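Local coordinates for protein endo-1,4-beta-Xylanase (PDB 1XWQ) that hydrolyses internal beta-1,4 linkages of xylan and may also act on cellulose and mixed-linkage beta-glucans, at residues G72-T77 against A123-L128; Q78-G83 against E147-A152. The protein carries 1 engineered substitution. One frame throughout, in Å; residues are numbered along the deposited sequence. Where two conformers were deposited one is given.

Contact 1: G72-T77 against A123-L128; sequences GDDIRT and AWKLKL. With XYP (beta-D-xylopyranose), chain B.
Ile75 and Leu126 form an antiparallel hydrogen-bonded pair between strand segments 74-76 and 125-128, whose N-to-C directions differ by 147°: Ile75 N gives to Leu126 O over 2.8 Å, and Leu126 N returns a bond of 2.9 Å to Ile75 O. Toward the corner that the second strand turns at Trp124 the pairing weakens. The bond from Thr77 N to Trp124 O is weak, and a water donates to both Ile75 O and Ala123 O; another water links Asp73 O to Leu128 N at the far end.

Asp74, Arg76 and Lys125 gather on one face of the sheet. Asp74 sets its CG between its own backbone N and carbonyl carbon (chi1 55°), which turns the carboxylate along the strand to Arg76. There Arg76 grips it side-on, NE to Asp74 OD1 at 2.9 Å and NH2 to Asp74 OD2 at 3.1 Å, both met from the syn side. The rim of the Trp124 indole comes up under one face of the guanidinium, CZ3 lying 3.5 Å from Arg76 CZ; with the planes 83° apart, this is edge contact and not a stack. Lys125 crosses Asp74 obliquely, its CE 3.2 Å from Asp74 OD2 and its NZ beyond salt-bridge distance, while its CB covers the Trp124 ring. Ile75 and Leu126 project from the other face, packing CB to CB and onto Phe102 of helix 93-107.

At its edge, near its plane, the guanidinium donates from Arg76 NH1 to O3 of the bound xylose, 3.0 Å away. The carboxylate of Asp74 thus acts as a second shell: it fixes the rotation of the Arg76 group that meets the sugar, and the two neighbouring cations probably keep it ionised.

Contact 2: Q78-G83 against E147-A152; sequences QGQSWG and EYFAFA. Engineered in segment 78-83: Gln78 (natural residue Glu). With XYP (beta-D-xylopyranose), chain B.
Trp82 drives the edge of its indole into the face of Tyr148, a T-shaped pair with planes at 89° and the five-membered ring centred 4.4 Å from the tyrosine ring. Trp82 CD1 stands over the middle of that ring, and Trp82 NE1 approaches Tyr148 CE2 to 3.4 Å. Next to it Ser81 lays its CB over the face of Phe149, 3.8 Å from the ring centroid in a CH-pi contact, and also touches Tyr148 CB. Were Tyr148 replaced by an alanine, the indole edge would probably lose its facing ring and a gap would open between the helices.

Gln78 O backs one face of the indole. Gln78, engineered from glutamate, directs its CB away from segment 147-152, and the extended chain carries its amide to the sugar: OE1 accepts from xylose O3 at 2.6 Å, and NE2 donates to xylose O4 in an almost straight bond. Tyr380 also bonds to OE1.

The two helical segments run nearly parallel, 17° apart, as inner helices do in the (alpha/alpha)6 barrel of family 8. Trp82 packs on helix 379-392, Phe149 on helices 93-107 and 168-182, and the Gln80 amide donates to Leu99 O and accepts from Ile64 N of strand 58-66.

How the contacts relate
From the N terminus, the chain enters contact 1 at strand 74-76 and passes without a break into helix 77-89, which opens contact 2. Helix 93-107 follows before the chain returns as strand 123-128 and closes contact 1; strand 134-139 then leads to helix 143-160, which closes contact 2. The segments therefore alternate, and the two loops cross instead of nesting. Contact 1 ties neighbouring strands within the antiparallel sheet, whereas contact 2 joins two helices deeper in the chain. They meet where Thr77 O packs on Phe149 CZ, and Arg76 and Gln78 bring sheet and helix to the same bound xylose.

Contact 1: G72-T77 against A123-L128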
ATOM      1  N   GLY A  72     -13.313 -16.681  -6.555  1.00 21.73           N
ATOM      2  CA  GLY A  72     -12.202 -17.499  -7.024  1.00 19.90           C
ATOM      3  C   GLY A  72     -10.871 -16.781  -6.844  1.00 18.32           C
ATOM      4  O   GLY A  72     -10.787 -15.566  -7.014  1.00 18.05           O
ATOM      5  N   ASP A  73      -9.834 -17.539  -6.504  1.00 17.07           N
ATOM      6  CA  ASP A  73      -8.496 -16.981  -6.318  1.00 15.88           C
ATOM      7  C   ASP A  73      -8.037 -16.262  -7.575  1.00 15.05           C
ATOM      8  O   ASP A  73      -8.227 -16.754  -8.686  1.00 14.65           O
ATOM      9  CB  ASP A  73      -7.496 -18.091  -6.006  1.00 15.84           C
ATOM     10  CG  ASP A  73      -7.801 -18.810  -4.710  1.00 15.58           C
ATOM     11  OD1 ASP A  73      -8.666 -18.344  -3.937  1.00 15.37           O
ATOM     12  OD2 ASP A  73      -7.209 -19.853  -4.386  1.00 15.20           O
ATOM     13  N   ASP A  74      -7.440 -15.096  -7.403  1.00 13.97           N
ATOM     14  CA  ASP A  74      -6.797 -14.439  -8.529  1.00 13.56           C
ATOM     15  C   ASP A  74      -5.431 -13.899  -8.142  1.00 12.72           C
ATOM     16  O   ASP A  74      -4.939 -14.176  -7.049  1.00 12.18           O
ATOM     17  CB  ASP A  74      -7.700 -13.365  -9.169  1.00 13.92           C
ATOM     18  CG  ASP A  74      -8.198 -12.322  -8.174  1.00 15.00           C
ATOM     19  OD1 ASP A  74      -7.432 -11.907  -7.283  1.00 13.74           O
ATOM     20  OD2 ASP A  74      -9.348 -11.845  -8.230  1.00 16.51           O
ATOM     21  N   ILE A  75      -4.799 -13.174  -9.054  1.00 12.01           N
ATOM     22  CA  ILE A  75      -3.444 -12.682  -8.831  1.00 12.27           C
ATOM     23  C   ILE A  75      -3.445 -11.195  -9.175  1.00 12.36           C
ATOM     24  O   ILE A  75      -3.899 -10.812 -10.256  1.00 12.84           O
ATOM     25  CB  ILE A  75      -2.435 -13.469  -9.708  1.00 12.19           C
ATOM     26  CG1 ILE A  75      -2.586 -14.988  -9.481  1.00 12.04           C
ATOM     27  CG2 ILE A  75      -0.997 -13.002  -9.440  1.00 11.27           C
ATOM     28  CD1 ILE A  75      -1.876 -15.849 -10.524  1.00 12.85           C
ATOM     29  N   ARG A  76      -2.962 -10.368  -8.251  1.00 12.15           N
ATOM     30  CA  ARG A  76      -3.122  -8.913  -8.362  1.00 12.25           C
ATOM     31  C   ARG A  76      -1.788  -8.180  -8.345  1.00 11.91           C
ATOM     32  O   ARG A  76      -0.862  -8.593  -7.644  1.00 12.26           O
ATOM     33  CB  ARG A  76      -4.029  -8.400  -7.237  1.00 12.21           C
ATOM     34  CG  ARG A  76      -5.418  -9.003  -7.294  1.00 12.49           C
ATOM     35  CD  ARG A  76      -6.409  -8.501  -6.253  1.00 13.11           C
ATOM     36  NE  ARG A  76      -7.691  -9.170  -6.476  1.00 12.87           N
ATOM     37  CZ  ARG A  76      -8.882  -8.675  -6.171  1.00 14.19           C
ATOM     38  NH1 ARG A  76      -8.997  -7.484  -5.594  1.00 14.04           N
ATOM     39  NH2 ARG A  76      -9.970  -9.382  -6.442  1.00 13.19           N
ATOM     40  N   THR A  77      -1.693  -7.088  -9.102  1.00 11.77           N
ATOM     41  CA  THR A  77      -0.468  -6.284  -9.119  1.00 11.38           C
ATOM     42  C   THR A  77      -0.210  -5.644  -7.762  1.00 11.32           C
ATOM     43  O   THR A  77       0.934  -5.465  -7.360  1.00 11.27           O
ATOM     44  CB  THR A  77      -0.498  -5.203 -10.222  1.00 11.30           C
ATOM     45  OG1 THR A  77      -1.738  -4.480 -10.178  1.00 11.57           O
ATOM     46  CG2 THR A  77      -0.485  -5.848 -11.602  1.00 10.75           C
ATOM     47  N   ALA A 123      -1.432  -5.472 -15.944  1.00 12.75           N
ATOM     48  CA  ALA A 123      -2.782  -6.034 -15.840  1.00 12.70           C
ATOM     49  C   ALA A 123      -3.098  -6.379 -14.397  1.00 12.96           C
ATOM     50  O   ALA A 123      -2.428  -7.227 -13.786  1.00 12.54           O
ATOM     51  CB  ALA A 123      -2.907  -7.271 -16.710  1.00 12.38           C
ATOM     52  N   TRP A 124      -4.125  -5.730 -13.857  1.00 12.65           N
ATOM     53  CA  TRP A 124      -4.388  -5.812 -12.427  1.00 12.77           C
ATOM     54  C   TRP A 124      -4.862  -7.167 -11.938  1.00 12.79           C
ATOM     55  O   TRP A 124      -4.611  -7.533 -10.788  1.00 12.66           O
ATOM     56  CB  TRP A 124      -5.311  -4.683 -11.964  1.00 13.02           C
ATOM     57  CG  TRP A 124      -6.783  -4.987 -11.997  1.00 13.59           C
ATOM     58  CD1 TRP A 124      -7.642  -4.789 -13.046  1.00 14.49           C
ATOM     59  CD2 TRP A 124      -7.580  -5.500 -10.920  1.00 13.65           C
ATOM     60  NE1 TRP A 124      -8.917  -5.151 -12.687  1.00 14.90           N
ATOM     61  CE2 TRP A 124      -8.909  -5.597 -11.390  1.00 14.56           C
ATOM     62  CE3 TRP A 124      -7.305  -5.888  -9.599  1.00 13.82           C
ATOM     63  CZ2 TRP A 124      -9.962  -6.066 -10.588  1.00 15.52           C
ATOM     64  CZ3 TRP A 124      -8.349  -6.355  -8.803  1.00 14.06           C
ATOM     65  CH2 TRP A 124      -9.664  -6.440  -9.305  1.00 14.85           C
ATOM     66  N   LYS A 125      -5.553  -7.909 -12.800  1.00 12.50           N
ATOM     67  CA  LYS A 125      -6.111  -9.189 -12.384  1.00 12.45           C
ATOM     68  C   LYS A 125      -5.783 -10.319 -13.344  1.00 12.03           C
ATOM     69  O   LYS A 125      -6.226 -10.317 -14.500  1.00 11.54           O
ATOM     70  CB  LYS A 125      -7.622  -9.086 -12.201  1.00 12.80           C
ATOM     71  CG  LYS A 125      -8.255 -10.346 -11.627  1.00 14.19           C
ATOM     72  CD  LYS A 125      -9.769 -10.284 -11.757  1.00 17.18           C
ATOM     73  CE  LYS A 125     -10.424  -9.792 -10.487  1.00 19.43           C
ATOM     74  NZ  LYS A 125     -11.910  -9.834 -10.629  1.00 21.17           N
ATOM     75  N   LEU A 126      -5.014 -11.281 -12.837  1.00 11.38           N
ATOM     76  CA  LEU A 126      -4.728 -12.523 -13.531  1.00 11.48           C
ATOM     77  C   LEU A 126      -5.449 -13.662 -12.819  1.00 11.50           C
ATOM     78  O   LEU A 126      -5.815 -13.535 -11.650  1.00 11.52           O
ATOM     79  CB  LEU A 126      -3.214 -12.788 -13.543  1.00 11.51           C
ATOM     80  CG  LEU A 126      -2.357 -12.233 -14.699  1.00 11.24           C
ATOM     81  CD1 LEU A 126      -2.592 -10.753 -14.965  1.00 10.24           C
ATOM     82  CD2 LEU A 126      -0.871 -12.491 -14.443  1.00 11.96           C
ATOM     83  N   LYS A 127      -5.662 -14.764 -13.532  1.00 11.34           N
ATOM     84  CA  LYS A 127      -6.079 -16.021 -12.924  1.00 11.91           C
ATOM     85  C   LYS A 127      -5.352 -17.164 -13.612  1.00 11.85           C
ATOM     86  O   LYS A 127      -4.818 -16.996 -14.709  1.00 11.52           O
ATOM     87  CB  LYS A 127      -7.594 -16.238 -13.057  1.00 12.05           C
ATOM     88  CG  LYS A 127      -8.414 -15.577 -11.965  1.00 14.09           C
ATOM     89  CD  LYS A 127      -9.899 -15.828 -12.149  1.00 16.42           C
ATOM     90  CE  LYS A 127     -10.700 -15.065 -11.115  1.00 18.32           C
ATOM     91  NZ  LYS A 127     -12.138 -15.404 -11.185  1.00 19.09           N
ATOM     92  N   LEU A 128      -5.330 -18.323 -12.959  1.00 11.94           N
ATOM     93  CA  LEU A 128      -4.935 -19.558 -13.624  1.00 12.20           C
ATOM     94  C   LEU A 128      -6.194 -20.164 -14.253  1.00 12.27           C
ATOM     95  O   LEU A 128      -7.252 -20.196 -13.615  1.00 12.12           O
ATOM     96  CB  LEU A 128      -4.290 -20.529 -12.629  1.00 12.21           C
ATOM     97  CG  LEU A 128      -3.041 -20.104 -11.841  1.00 13.20           C
ATOM     98  CD1 LEU A 128      -2.365 -21.317 -11.231  1.00 13.41           C
ATOM     99  CD2 LEU A 128      -2.046 -19.317 -12.698  1.00 13.67           C
TER
HETATM  100  C1  XYP B   3      -9.732  -6.213  -1.220  1.00 27.92           C
HETATM  101  C2  XYP B   3      -8.826  -6.545  -2.374  1.00 26.93           C
HETATM  102  C3  XYP B   3      -7.851  -5.415  -2.689  1.00 26.30           C
HETATM  103  C4  XYP B   3      -8.544  -4.052  -2.728  1.00 26.57           C
HETATM  104  C5  XYP B   3      -9.420  -3.907  -1.487  1.00 27.31           C
HETATM  105  O2  XYP B   3      -8.100  -7.715  -2.076  1.00 26.28           O
HETATM  106  O3  XYP B   3      -7.235  -5.713  -3.922  1.00 26.10           O
HETATM  107  O4  XYP B   3      -7.605  -2.996  -2.767  1.00 24.65           O
HETATM  108  O5  XYP B   3     -10.325  -5.000  -1.408  1.00 27.98           O
HETATM  109  O   HOH W   1      -6.155 -18.207 -10.141  1.00 17.85           O
HETATM  110  O   HOH W   2      -2.184  -9.174 -11.871  1.00 12.25           O

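Contact 2: Q78-G83 against E147-A152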
ATOM      1  N   GLN A  78      -1.288  -5.293  -7.075  1.00 11.05           N
ATOM      2  CA  GLN A  78      -1.223  -4.757  -5.732  1.00 11.20           C
ATOM      3  C   GLN A  78      -0.467  -5.696  -4.767  1.00 10.96           C
ATOM      4  O   GLN A  78       0.535  -5.293  -4.165  1.00 10.29           O
ATOM      5  CB  GLN A  78      -2.643  -4.453  -5.267  1.00 11.88           C
ATOM      6  CG  GLN A  78      -2.796  -4.242  -3.811  1.00 13.87           C
ATOM      7  CD  GLN A  78      -4.239  -4.289  -3.403  1.00 17.56           C
ATOM      8  OE1 GLN A  78      -4.757  -5.362  -3.056  1.00 18.39           O
ATOM      9  NE2 GLN A  78      -4.910  -3.134  -3.454  1.00 17.21           N
ATOM     10  N   GLY A  79      -0.926  -6.942  -4.648  1.00 10.57           N
ATOM     11  CA  GLY A  79      -0.254  -7.922  -3.806  1.00 10.51           C
ATOM     12  C   GLY A  79       1.153  -8.268  -4.269  1.00 10.09           C
ATOM     13  O   GLY A  79       2.066  -8.424  -3.448  1.00  9.80           O
ATOM     14  N   GLN A  80       1.339  -8.370  -5.585  1.00 10.09           N
ATOM     15  CA  GLN A  80       2.650  -8.671  -6.165  1.00  9.71           C
ATOM     16  C   GLN A  80       3.682  -7.611  -5.790  1.00  9.87           C
ATOM     17  O   GLN A  80       4.790  -7.928  -5.356  1.00  9.30           O
ATOM     18  CB  GLN A  80       2.545  -8.772  -7.695  1.00 10.05           C
ATOM     19  CG  GLN A  80       3.713  -9.503  -8.366  1.00  9.15           C
ATOM     20  CD  GLN A  80       3.655 -11.016  -8.183  1.00  9.24           C
ATOM     21  OE1 GLN A  80       2.737 -11.540  -7.555  1.00  9.36           O
ATOM     22  NE2 GLN A  80       4.631 -11.716  -8.741  1.00  9.27           N
ATOM     23  N   SER A  81       3.292  -6.346  -5.947  1.00  9.51           N
ATOM     24  CA  SER A  81       4.186  -5.226  -5.703  1.00  9.77           C
ATOM     25  C   SER A  81       4.482  -5.053  -4.210  1.00  9.84           C
ATOM     26  O   SER A  81       5.609  -4.730  -3.826  1.00  9.94           O
ATOM     27  CB  SER A  81       3.576  -3.953  -6.287  1.00  9.68           C
ATOM     28  OG  SER A  81       2.380  -3.583  -5.627  0.80  8.67           O
ATOM     29  N   TRP A  82       3.471  -5.273  -3.376  1.00  9.90           N
ATOM     30  CA  TRP A  82       3.659  -5.300  -1.923  1.00 10.28           C
ATOM     31  C   TRP A  82       4.621  -6.398  -1.496  1.00 10.35           C
ATOM     32  O   TRP A  82       5.443  -6.195  -0.601  1.00 10.56           O
ATOM     33  CB  TRP A  82       2.333  -5.534  -1.216  1.00 10.67           C
ATOM     34  CG  TRP A  82       1.424  -4.355  -1.198  1.00 11.18           C
ATOM     35  CD1 TRP A  82       1.755  -3.044  -1.413  1.00 11.87           C
ATOM     36  CD2 TRP A  82       0.023  -4.379  -0.942  1.00 11.84           C
ATOM     37  NE1 TRP A  82       0.635  -2.252  -1.315  1.00 12.55           N
ATOM     38  CE2 TRP A  82      -0.442  -3.047  -1.018  1.00 12.72           C
ATOM     39  CE3 TRP A  82      -0.899  -5.398  -0.649  1.00 11.85           C
ATOM     40  CZ2 TRP A  82      -1.784  -2.709  -0.808  1.00 14.19           C
ATOM     41  CZ3 TRP A  82      -2.224  -5.066  -0.446  1.00 12.89           C
ATOM     42  CH2 TRP A  82      -2.653  -3.724  -0.516  1.00 14.45           C
ATOM     43  N   GLY A  83       4.493  -7.564  -2.124  1.00 10.19           N
ATOM     44  CA  GLY A  83       5.344  -8.705  -1.818  1.00  9.91           C
ATOM     45  C   GLY A  83       6.803  -8.386  -2.085  1.00  9.94           C
ATOM     46  O   GLY A  83       7.682  -8.704  -1.266  1.00  9.25           O
ATOM     47  N   GLU A 147       3.058   1.917  -8.773  1.00  9.62           N
ATOM     48  CA  GLU A 147       3.743   2.752  -7.778  1.00 10.07           C
ATOM     49  C   GLU A 147       4.678   1.935  -6.889  1.00  9.91           C
ATOM     50  O   GLU A 147       5.846   2.277  -6.716  1.00  9.87           O
ATOM     51  CB  GLU A 147       2.736   3.505  -6.909  1.00 10.10           C
ATOM     52  CG  GLU A 147       2.062   4.661  -7.622  1.00 12.01           C
ATOM     53  CD  GLU A 147       1.139   5.449  -6.711  1.00 14.33           C
ATOM     54  OE1 GLU A 147       0.368   4.824  -5.935  1.00 14.43           O
ATOM     55  OE2 GLU A 147       1.192   6.691  -6.778  1.00 14.10           O
ATOM     56  N   TYR A 148       4.158   0.852  -6.320  1.00  9.82           N
ATOM     57  CA  TYR A 148       4.964  -0.006  -5.459  1.00  9.90           C
ATOM     58  C   TYR A 148       6.028  -0.793  -6.237  1.00  9.88           C
ATOM     59  O   TYR A 148       7.094  -1.083  -5.686  1.00  9.92           O
ATOM     60  CB  TYR A 148       4.076  -0.953  -4.644  1.00  9.70           C
ATOM     61  CG  TYR A 148       3.659  -0.422  -3.290  1.00  9.05           C
ATOM     62  CD1 TYR A 148       4.460  -0.638  -2.168  1.00  8.77           C
ATOM     63  CD2 TYR A 148       2.465   0.289  -3.125  1.00  9.57           C
ATOM     64  CE1 TYR A 148       4.090  -0.180  -0.920  1.00  9.29           C
ATOM     65  CE2 TYR A 148       2.087   0.770  -1.869  1.00  8.58           C
ATOM     66  CZ  TYR A 148       2.911   0.529  -0.771  1.00  9.85           C
ATOM     67  OH  TYR A 148       2.573   0.976   0.486  1.00 10.40           O
ATOM     68  N   PHE A 149       5.753  -1.140  -7.498  1.00  9.78           N
ATOM     69  CA  PHE A 149       6.767  -1.816  -8.326  1.00  9.74           C
ATOM     70  C   PHE A 149       7.982  -0.907  -8.472  1.00  9.84           C
ATOM     71  O   PHE A 149       9.117  -1.344  -8.276  1.00  9.44           O
ATOM     72  CB  PHE A 149       6.253  -2.150  -9.730  1.00  9.95           C
ATOM     73  CG  PHE A 149       5.391  -3.400  -9.820  1.00 10.64           C
ATOM     74  CD1 PHE A 149       5.733  -4.578  -9.154  1.00 10.86           C
ATOM     75  CD2 PHE A 149       4.245  -3.392 -10.610  1.00 10.01           C
ATOM     76  CE1 PHE A 149       4.935  -5.725  -9.267  1.00 10.94           C
ATOM     77  CE2 PHE A 149       3.438  -4.539 -10.732  1.00 10.19           C
ATOM     78  CZ  PHE A 149       3.784  -5.701 -10.054  1.00 11.06           C
ATOM     79  N   ALA A 150       7.728   0.358  -8.817  1.00  9.38           N
ATOM     80  CA  ALA A 150       8.794   1.333  -9.031  1.00  9.67           C
ATOM     81  C   ALA A 150       9.584   1.536  -7.746  1.00  9.85           C
ATOM     82  O   ALA A 150      10.820   1.553  -7.765  1.00  9.78           O
ATOM     83  CB  ALA A 150       8.210   2.666  -9.511  1.00  9.56           C
ATOM     84  N   PHE A 151       8.856   1.691  -6.638  1.00  9.40           N
ATOM     85  CA  PHE A 151       9.470   1.857  -5.324  1.00  9.64           C
ATOM     86  C   PHE A 151      10.355   0.656  -4.970  1.00  9.62           C
ATOM     87  O   PHE A 151      11.509   0.819  -4.565  1.00  9.77           O
ATOM     88  CB  PHE A 151       8.401   2.092  -4.241  1.00  9.15           C
ATOM     89  CG  PHE A 151       8.969   2.219  -2.851  1.00  9.71           C
ATOM     90  CD1 PHE A 151       9.615   3.391  -2.447  1.00  9.78           C
ATOM     91  CD2 PHE A 151       8.882   1.159  -1.956  1.00 10.03           C
ATOM     92  CE1 PHE A 151      10.150   3.504  -1.169  1.00  8.59           C
ATOM     93  CE2 PHE A 151       9.409   1.263  -0.671  1.00  9.12           C
ATOM     94  CZ  PHE A 151      10.041   2.435  -0.278  1.00  8.93           C
ATOM     95  N   ALA A 152       9.813  -0.544  -5.133  1.00  9.80           N
ATOM     96  CA  ALA A 152      10.543  -1.763  -4.791  1.00  9.95           C
ATOM     97  C   ALA A 152      11.806  -1.930  -5.648  1.00 10.00           C
ATOM     98  O   ALA A 152      12.879  -2.292  -5.131  1.00  9.59           O
ATOM     99  CB  ALA A 152       9.629  -2.981  -4.917  1.00 10.06           C
TER
HETATM  100  C1  XYP B   3      -9.732  -6.213  -1.220  1.00 27.92           C
HETATM  101  C2  XYP B   3      -8.826  -6.545  -2.374  1.00 26.93           C
HETATM  102  C3  XYP B   3      -7.851  -5.415  -2.689  1.00 26.30           C
HETATM  103  C4  XYP B   3      -8.544  -4.052  -2.728  1.00 26.57           C
HETATM  104  C5  XYP B   3      -9.420  -3.907  -1.487  1.00 27.31           C
HETATM  105  O2  XYP B   3      -8.100  -7.715  -2.076  1.00 26.28           O
HETATM  106  O3  XYP B   3      -7.235  -5.713  -3.922  1.00 26.10           O
HETATM  107  O4  XYP B   3      -7.605  -2.996  -2.767  1.00 24.65           O
HETATM  108  O5  XYP B   3     -10.325  -5.000  -1.408  1.00 27.98           O